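Local structure of vestitone reductase (2P4H) at residues A[289-294]-A[299-304]; A[121-126]-A[232-237]. The protein catalyses the stereospecific NADPH-dependent reduction of (3R)-vestitone to (3R,4R)-4'-methoxyisoflavan-2',4,7-triol, the penultimate step in the biosynthesis of the phytoalexin medicarpin. All blocks are in the same frame, centred on the assembly; numbering follows the deposited sequence.

Helix 227-239 is shared ground: it supplies one half of contact 2, and F299 of contact 1 packs on its R232 and A233. Contact 2 lies in the core, where H234 and L237 of that helix pack against I121 and T123 on an interior strand of the parallel Rossmann sheet; contact 1 is partly buried and farther from the centre of the chain, between the start of helix 292-296 and the loop that leads to helix 305-319. Contact 1 joins parts close in sequence, through aliphatic-aromatic packing and a weak backbone bond; contact 2 joins parts more than a hundred residues apart. R232 bridges the two, its NH1 probably hydrogen-bonded to O of D300 at 2.8 Å.

Contact 1: A[289-294]-A[299-304]; sequences LNTKKL and FDFKYT
L294 and F299 both carry CG anti to the backbone N (chi1 -179° and 179°), which turns the leucine branches and the phenylalanine ring onto each other across the turn that follows helix 292-296. CG and both methyls of L294 pack on F299, CD2 reaching CD2 of the ring at 3.8 Å, while CD1 lies against CB. F301 has its CG anti to the carbonyl carbon instead (chi1 -75°), and this swings the ring so that its CE1-CZ end meets T291 and L294. The methyl CG2 of T291 lies 3.6 Å from CE1 of F301, and CD2 of L294 comes to CZ of the same ring at 4.0 Å. A leucine suits the place because one of its methyls can touch both rings. Within the loop, CE2 of F299 sits over the centre of the F301 ring, 3.6 Å above its plane; two phenylalanines can thus set the edge of one against the face of the other. The backbone adds a weak hydrogen bond from N of F299 to O of L294, 3.4 Å long.

T291 stands just before helix 292-296, but its hydroxyl is not spent on a capping bond: OG1 donates to O of L289 at 2.9 Å and also bonds to N of S250, while the methyl meets the ring. A valine in place of T291 could still touch F301, but would probably leave O of L289 and N of S250 without their hydroxyl partner. Beyond the pair, F299 packs on helix 227-239, F301 touches V225 of strand 219-226, and L294 rests on Y247 of strand 245-248.

Contact 2: A[121-126]-A[232-237]; sequences IYTSSG and RAHIYL
H234 points its imidazole from helix 227-239 at I121 and T123 of strand 119-125, in the helix-on-sheet packing of a Rossmann fold, whose parallel strands here run in the order 3-2-1-4-5-6-7. The short segments of helix and strand have axes 10.2 Å apart at closest and run roughly antiparallel, at 149°.

T123 meets the ring with its hydroxyl. The two side chains cross at about a right angle, and OG1 lies in the ring plane at its edge. A small residue such as threonine suits a place with several close neighbours: T123 also touches L13 of helix 12-23, a predicted NADP(+)-binding residue, which is consistent with the contact lying beside the cofactor site. The imidazole in turn meets F79 edge-to-face and touches I17 and L185, a largely apolar setting for a polar ring.

The isoleucine meets the histidine with two branches. CG2 of I121, held anti to the backbone N, comes up to the imidazole obliquely. CD1 ends an extended arm (chi2 -176°) that passes beside the ring to the helix backbone. A branched aliphatic residue suits this place, since one side chain can cover both the imidazole and the helix surface next to it. L237, whose leucine side chain also packs on V183 and L185 of strand 182-187, extends that apolar surface, its CB lying 4.0 Å from CD1 of I121. The same methyl, CD1 of I121, makes the closest approach of the contact, 3.3 Å from the backbone O of H234.

Contact 1: A[289-294]-A[299-304]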
ATOM      1  N   LEU A 289     -12.821  -3.785   4.676  1.00 10.89           N
ATOM      2  CA  LEU A 289     -11.753  -4.223   5.569  1.00 10.38           C
ATOM      3  C   LEU A 289     -11.852  -3.337   6.813  1.00 11.01           C
ATOM      4  O   LEU A 289     -11.288  -2.242   6.866  1.00 11.52           O
ATOM      5  CB  LEU A 289     -10.388  -4.082   4.878  1.00 11.10           C
ATOM      6  CG  LEU A 289     -10.316  -4.683   3.464  1.00 11.42           C
ATOM      7  CD1 LEU A 289      -8.905  -4.539   2.917  1.00 12.47           C
ATOM      8  CD2 LEU A 289     -10.721  -6.153   3.487  1.00 13.26           C
ATOM      9  N   ASN A 290     -12.603  -3.830   7.798  1.00 11.13           N
ATOM     10  CA  ASN A 290     -12.865  -3.131   9.058  1.00 11.41           C
ATOM     11  C   ASN A 290     -11.584  -2.567   9.655  1.00 11.16           C
ATOM     12  O   ASN A 290     -10.666  -3.308   9.991  1.00 10.59           O
ATOM     13  CB  ASN A 290     -13.534  -4.102  10.034  1.00 12.94           C
ATOM     14  CG  ASN A 290     -14.207  -3.404  11.198  1.00 13.15           C
ATOM     15  OD1 ASN A 290     -14.980  -4.025  11.937  1.00 16.31           O
ATOM     16  ND2 ASN A 290     -13.924  -2.119  11.375  1.00 11.01           N
ATOM     17  N   THR A 291     -11.541  -1.248   9.797  1.00 10.54           N
ATOM     18  CA  THR A 291     -10.359  -0.566  10.299  1.00 10.17           C
ATOM     19  C   THR A 291     -10.503  -0.095  11.752  1.00 11.30           C
ATOM     20  O   THR A 291      -9.772   0.776  12.233  1.00 12.12           O
ATOM     21  CB  THR A 291     -10.016   0.563   9.292  1.00 11.42           C
ATOM     22  OG1 THR A 291      -9.713  -0.057   8.034  1.00 11.04           O
ATOM     23  CG2 THR A 291      -8.823   1.390   9.721  1.00 11.41           C
ATOM     24  N   LYS A 292     -11.430  -0.726  12.465  1.00 11.18           N
ATOM     25  CA  LYS A 292     -11.668  -0.410  13.868  1.00 11.19           C
ATOM     26  C   LYS A 292     -10.424  -0.637  14.737  1.00 11.37           C
ATOM     27  O   LYS A 292     -10.151   0.148  15.640  1.00 10.83           O
ATOM     28  CB  LYS A 292     -12.834  -1.253  14.393  1.00 12.50           C
ATOM     29  CG  LYS A 292     -13.118  -1.085  15.878  1.00 14.49           C
ATOM     30  CD  LYS A 292     -14.379  -1.844  16.271  1.00 16.35           C
ATOM     31  CE  LYS A 292     -14.648  -1.762  17.768  1.00 18.09           C
ATOM     32  NZ  LYS A 292     -13.580  -2.435  18.561  1.00 17.23           N
ATOM     33  N   LYS A 293      -9.659  -1.694  14.468  1.00 10.24           N
ATOM     34  CA  LYS A 293      -8.468  -1.967  15.275  1.00 10.55           C
ATOM     35  C   LYS A 293      -7.476  -0.804  15.255  1.00 10.64           C
ATOM     36  O   LYS A 293      -6.960  -0.393  16.300  1.00 11.56           O
ATOM     37  CB  LYS A 293      -7.782  -3.247  14.791  1.00 10.18           C
ATOM     38  CG  LYS A 293      -6.630  -3.705  15.674  1.00 10.55           C
ATOM     39  CD  LYS A 293      -5.946  -4.930  15.081  1.00 10.82           C
ATOM     40  CE  LYS A 293      -4.768  -5.389  15.934  1.00 11.30           C
ATOM     41  NZ  LYS A 293      -4.103  -6.597  15.355  1.00 10.94           N
ATOM     42  N   LEU A 294      -7.211  -0.268  14.070  1.00 10.87           N
ATOM     43  CA  LEU A 294      -6.277   0.844  13.947  1.00 10.13           C
ATOM     44  C   LEU A 294      -6.811   2.110  14.621  1.00 11.08           C
ATOM     45  O   LEU A 294      -6.055   2.848  15.253  1.00 11.07           O
ATOM     46  CB  LEU A 294      -5.973   1.109  12.468  1.00 11.67           C
ATOM     47  CG  LEU A 294      -4.994   2.239  12.135  1.00 11.03           C
ATOM     48  CD1 LEU A 294      -3.673   2.023  12.855  1.00 11.57           C
ATOM     49  CD2 LEU A 294      -4.777   2.287  10.631  1.00 12.35           C
ATOM     50  N   PHE A 299      -5.014   5.989  16.073  1.00 12.05           N
ATOM     51  CA  PHE A 299      -4.759   6.653  14.799  1.00 12.22           C
ATOM     52  C   PHE A 299      -6.025   7.344  14.305  1.00 12.55           C
ATOM     53  O   PHE A 299      -7.123   6.815  14.442  1.00 13.35           O
ATOM     54  CB  PHE A 299      -4.303   5.638  13.747  1.00 13.02           C
ATOM     55  CG  PHE A 299      -4.045   6.250  12.397  1.00 11.53           C
ATOM     56  CD1 PHE A 299      -2.967   7.109  12.203  1.00 12.27           C
ATOM     57  CD2 PHE A 299      -4.895   5.987  11.324  1.00 11.47           C
ATOM     58  CE1 PHE A 299      -2.738   7.700  10.959  1.00 11.64           C
ATOM     59  CE2 PHE A 299      -4.672   6.577  10.073  1.00 11.58           C
ATOM     60  CZ  PHE A 299      -3.593   7.432   9.893  1.00 11.35           C
ATOM     61  N   ASP A 300      -5.864   8.528  13.729  1.00 12.92           N
ATOM     62  CA  ASP A 300      -7.002   9.273  13.202  1.00 13.67           C
ATOM     63  C   ASP A 300      -6.784   9.560  11.726  1.00 12.85           C
ATOM     64  O   ASP A 300      -5.746  10.099  11.343  1.00 13.37           O
ATOM     65  CB  ASP A 300      -7.177  10.600  13.947  1.00 17.63           C
ATOM     66  CG  ASP A 300      -7.532  10.409  15.407  1.00 20.77           C
ATOM     67  OD1 ASP A 300      -6.698   9.866  16.160  1.00 29.61           O
ATOM     68  OD2 ASP A 300      -8.649  10.804  15.804  1.00 29.58           O
ATOM     69  N   PHE A 301      -7.757   9.191  10.901  1.00 12.36           N
ATOM     70  CA  PHE A 301      -7.659   9.455   9.474  1.00 12.67           C
ATOM     71  C   PHE A 301      -7.914  10.934   9.223  1.00 13.06           C
ATOM     72  O   PHE A 301      -8.811  11.534   9.819  1.00 15.06           O
ATOM     73  CB  PHE A 301      -8.652   8.598   8.687  1.00 12.10           C
ATOM     74  CG  PHE A 301      -8.234   7.162   8.568  1.00 11.69           C
ATOM     75  CD1 PHE A 301      -8.502   6.256   9.588  1.00 11.65           C
ATOM     76  CD2 PHE A 301      -7.506   6.735   7.464  1.00 12.01           C
ATOM     77  CE1 PHE A 301      -8.042   4.941   9.512  1.00 12.40           C
ATOM     78  CE2 PHE A 301      -7.040   5.423   7.376  1.00 12.09           C
ATOM     79  CZ  PHE A 301      -7.307   4.525   8.401  1.00 11.86           C
ATOM     80  N   LYS A 302      -7.117  11.510   8.333  1.00 12.48           N
ATOM     81  CA  LYS A 302      -7.200  12.929   8.007  1.00 12.73           C
ATOM     82  C   LYS A 302      -8.050  13.272   6.787  1.00 13.80           C
ATOM     83  O   LYS A 302      -8.663  14.342   6.734  1.00 14.97           O
ATOM     84  CB  LYS A 302      -5.781  13.464   7.798  1.00 14.12           C
ATOM     85  CG  LYS A 302      -5.693  14.900   7.302  1.00 15.13           C
ATOM     86  CD  LYS A 302      -4.242  15.336   7.171  1.00 16.67           C
ATOM     87  CE  LYS A 302      -4.129  16.752   6.624  1.00 19.33           C
ATOM     88  NZ  LYS A 302      -2.713  17.196   6.517  1.00 23.85           N
ATOM     89  N   TYR A 303      -8.115  12.361   5.823  1.00 12.65           N
ATOM     90  CA  TYR A 303      -8.835  12.621   4.582  1.00 13.09           C
ATOM     91  C   TYR A 303     -10.182  11.942   4.389  1.00 13.27           C
ATOM     92  O   TYR A 303     -10.434  10.856   4.905  1.00 13.16           O
ATOM     93  CB  TYR A 303      -7.920  12.268   3.412  1.00 13.36           C
ATOM     94  CG  TYR A 303      -6.600  12.990   3.472  1.00 12.77           C
ATOM     95  CD1 TYR A 303      -6.478  14.294   2.992  1.00 14.08           C
ATOM     96  CD2 TYR A 303      -5.478  12.391   4.041  1.00 12.95           C
ATOM     97  CE1 TYR A 303      -5.272  14.980   3.075  1.00 15.15           C
ATOM     98  CE2 TYR A 303      -4.265  13.070   4.133  1.00 14.16           C
ATOM     99  CZ  TYR A 303      -4.170  14.364   3.646  1.00 15.02           C
ATOM    100  OH  TYR A 303      -2.974  15.035   3.723  1.00 17.01           O
ATOM    101  N   THR A 304     -11.039  12.607   3.621  1.00 13.07           N
ATOM    102  CA  THR A 304     -12.361  12.096   3.306  1.00 13.71           C
ATOM    103  C   THR A 304     -12.319  11.443   1.928  1.00 12.70           C
ATOM    104  O   THR A 304     -11.332  11.569   1.195  1.00 12.19           O
ATOM    105  CB  THR A 304     -13.393  13.232   3.239  1.00 15.22           C
ATOM    106  OG1 THR A 304     -13.042  14.120   2.168  1.00 15.91           O
ATOM    107  CG2 THR A 304     -13.426  14.009   4.550  1.00 16.39           C
TER

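Contact 2: A[121-126]-A[232-237]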
ATOM      1  N   ILE A 121       7.755  -1.976   9.489  1.00 11.00           N
ATOM      2  CA  ILE A 121       6.401  -1.940   8.952  1.00 10.95           C
ATOM      3  C   ILE A 121       6.368  -2.503   7.542  1.00 10.78           C
ATOM      4  O   ILE A 121       7.026  -1.995   6.627  1.00 11.22           O
ATOM      5  CB  ILE A 121       5.840  -0.504   8.959  1.00 11.44           C
ATOM      6  CG1 ILE A 121       5.925   0.064  10.378  1.00 12.89           C
ATOM      7  CG2 ILE A 121       4.391  -0.507   8.493  1.00 12.95           C
ATOM      8  CD1 ILE A 121       5.314   1.448  10.542  1.00 13.75           C
ATOM      9  N   TYR A 122       5.592  -3.569   7.384  1.00 10.70           N
ATOM     10  CA  TYR A 122       5.457  -4.254   6.108  1.00 10.66           C
ATOM     11  C   TYR A 122       4.146  -3.907   5.425  1.00 10.65           C
ATOM     12  O   TYR A 122       3.080  -3.970   6.037  1.00 10.69           O
ATOM     13  CB  TYR A 122       5.520  -5.767   6.318  1.00 12.68           C
ATOM     14  CG  TYR A 122       5.475  -6.547   5.029  1.00 13.68           C
ATOM     15  CD1 TYR A 122       6.565  -6.537   4.159  1.00 15.42           C
ATOM     16  CD2 TYR A 122       4.336  -7.263   4.656  1.00 15.83           C
ATOM     17  CE1 TYR A 122       6.528  -7.215   2.949  1.00 17.62           C
ATOM     18  CE2 TYR A 122       4.290  -7.948   3.435  1.00 16.48           C
ATOM     19  CZ  TYR A 122       5.395  -7.914   2.592  1.00 18.25           C
ATOM     20  OH  TYR A 122       5.370  -8.567   1.380  1.00 22.39           O
ATOM     21  N   THR A 123       4.238  -3.552   4.151  1.00 11.23           N
ATOM     22  CA  THR A 123       3.073  -3.208   3.355  1.00 12.13           C
ATOM     23  C   THR A 123       2.396  -4.465   2.823  1.00 12.23           C
ATOM     24  O   THR A 123       2.992  -5.195   2.030  1.00 14.35           O
ATOM     25  CB  THR A 123       3.479  -2.327   2.148  1.00 14.39           C
ATOM     26  OG1 THR A 123       3.901  -1.038   2.615  1.00 17.46           O
ATOM     27  CG2 THR A 123       2.319  -2.162   1.182  1.00 16.04           C
ATOM     28  N   SER A 124       1.171  -4.737   3.270  1.00 11.56           N
ATOM     29  CA  SER A 124       0.442  -5.890   2.756  1.00 11.53           C
ATOM     30  C   SER A 124      -0.689  -5.405   1.857  1.00 12.61           C
ATOM     31  O   SER A 124      -0.718  -4.234   1.471  1.00 13.21           O
ATOM     32  CB  SER A 124      -0.093  -6.780   3.881  1.00 11.82           C
ATOM     33  OG  SER A 124      -0.511  -8.028   3.339  1.00 12.96           O
ATOM     34  N   SER A 125      -1.636  -6.288   1.557  1.00 12.48           N
ATOM     35  CA  SER A 125      -2.699  -5.972   0.613  1.00 12.94           C
ATOM     36  C   SER A 125      -4.033  -6.635   0.923  1.00 12.76           C
ATOM     37  O   SER A 125      -4.080  -7.659   1.598  1.00 12.41           O
ATOM     38  CB  SER A 125      -2.220  -6.419  -0.774  1.00 14.46           C
ATOM     39  OG  SER A 125      -3.282  -6.638  -1.677  1.00 15.35           O
ATOM     40  N   GLY A 126      -5.115  -6.046   0.417  1.00 12.96           N
ATOM     41  CA  GLY A 126      -6.431  -6.622   0.617  1.00 13.22           C
ATOM     42  C   GLY A 126      -6.507  -7.992  -0.035  1.00 12.50           C
ATOM     43  O   GLY A 126      -7.356  -8.811   0.317  1.00 13.36           O
ATOM     44  N   ARG A 232       0.728   8.634   6.851  1.00 11.44           N
ATOM     45  CA  ARG A 232       0.506   9.061   8.229  1.00 11.70           C
ATOM     46  C   ARG A 232       0.423   7.855   9.169  1.00 11.69           C
ATOM     47  O   ARG A 232       0.930   7.905  10.288  1.00 12.45           O
ATOM     48  CB  ARG A 232      -0.773   9.898   8.332  1.00 12.12           C
ATOM     49  CG  ARG A 232      -0.656  11.279   7.692  1.00 13.88           C
ATOM     50  CD  ARG A 232      -1.940  12.105   7.809  1.00 12.89           C
ATOM     51  NE  ARG A 232      -2.297  12.381   9.199  1.00 14.81           N
ATOM     52  CZ  ARG A 232      -3.197  11.697   9.899  1.00 14.10           C
ATOM     53  NH1 ARG A 232      -3.856  10.692   9.343  1.00 13.09           N
ATOM     54  NH2 ARG A 232      -3.420  12.002  11.171  1.00 17.15           N
ATOM     55  N   ALA A 233      -0.204   6.772   8.710  1.00 10.42           N
ATOM     56  CA  ALA A 233      -0.329   5.566   9.529  1.00 11.19           C
ATOM     57  C   ALA A 233       1.042   4.957   9.808  1.00 11.55           C
ATOM     58  O   ALA A 233       1.286   4.459  10.905  1.00 11.78           O
ATOM     59  CB  ALA A 233      -1.226   4.550   8.836  1.00 11.51           C
ATOM     60  N   HIS A 234       1.931   4.985   8.816  1.00 11.60           N
ATOM     61  CA  HIS A 234       3.282   4.457   8.990  1.00 12.13           C
ATOM     62  C   HIS A 234       4.003   5.229  10.088  1.00 11.90           C
ATOM     63  O   HIS A 234       4.601   4.640  10.988  1.00 12.74           O
ATOM     64  CB  HIS A 234       4.089   4.576   7.688  1.00 11.46           C
ATOM     65  CG  HIS A 234       3.822   3.483   6.699  1.00 11.45           C
ATOM     66  ND1 HIS A 234       4.707   2.451   6.465  1.00 14.66           N
ATOM     67  CD2 HIS A 234       2.774   3.274   5.868  1.00  8.38           C
ATOM     68  CE1 HIS A 234       4.215   1.655   5.532  1.00  9.00           C
ATOM     69  NE2 HIS A 234       3.043   2.132   5.153  1.00 13.39           N
ATOM     70  N   ILE A 235       3.945   6.554  10.013  1.00 12.61           N
ATOM     71  CA  ILE A 235       4.609   7.387  11.005  1.00 13.56           C
ATOM     72  C   ILE A 235       3.985   7.192  12.386  1.00 13.42           C
ATOM     73  O   ILE A 235       4.692   7.111  13.389  1.00 13.75           O
ATOM     74  CB  ILE A 235       4.556   8.872  10.583  1.00 13.76           C
ATOM     75  CG1 ILE A 235       5.375   9.064   9.302  1.00 15.36           C
ATOM     76  CG2 ILE A 235       5.099   9.759  11.700  1.00 16.06           C
ATOM     77  CD1 ILE A 235       5.314  10.470   8.725  1.00 17.06           C
ATOM     78  N   TYR A 236       2.661   7.096  12.436  1.00 12.72           N
ATOM     79  CA  TYR A 236       1.967   6.897  13.703  1.00 12.58           C
ATOM     80  C   TYR A 236       2.408   5.603  14.390  1.00 14.07           C
ATOM     81  O   TYR A 236       2.727   5.592  15.581  1.00 13.87           O
ATOM     82  CB  TYR A 236       0.451   6.856  13.484  1.00 12.51           C
ATOM     83  CG  TYR A 236      -0.323   6.700  14.772  1.00 13.28           C
ATOM     84  CD1 TYR A 236      -0.625   7.809  15.564  1.00 13.08           C
ATOM     85  CD2 TYR A 236      -0.695   5.439  15.234  1.00 13.41           C
ATOM     86  CE1 TYR A 236      -1.274   7.664  16.784  1.00 13.12           C
ATOM     87  CE2 TYR A 236      -1.343   5.280  16.457  1.00 12.68           C
ATOM     88  CZ  TYR A 236      -1.630   6.397  17.226  1.00 13.83           C
ATOM     89  OH  TYR A 236      -2.276   6.244  18.430  1.00 16.05           O
ATOM     90  N   LEU A 237       2.426   4.509  13.637  1.00 12.92           N
ATOM     91  CA  LEU A 237       2.809   3.218  14.195  1.00 13.40           C
ATOM     92  C   LEU A 237       4.292   3.147  14.553  1.00 13.85           C
ATOM     93  O   LEU A 237       4.695   2.340  15.390  1.00 14.75           O
ATOM     94  CB  LEU A 237       2.419   2.103  13.223  1.00 13.23           C
ATOM     95  CG  LEU A 237       0.897   1.987  13.069  1.00 12.64           C
ATOM     96  CD1 LEU A 237       0.552   1.073  11.905  1.00 16.66           C
ATOM     97  CD2 LEU A 237       0.290   1.472  14.369  1.00 14.89           C
TER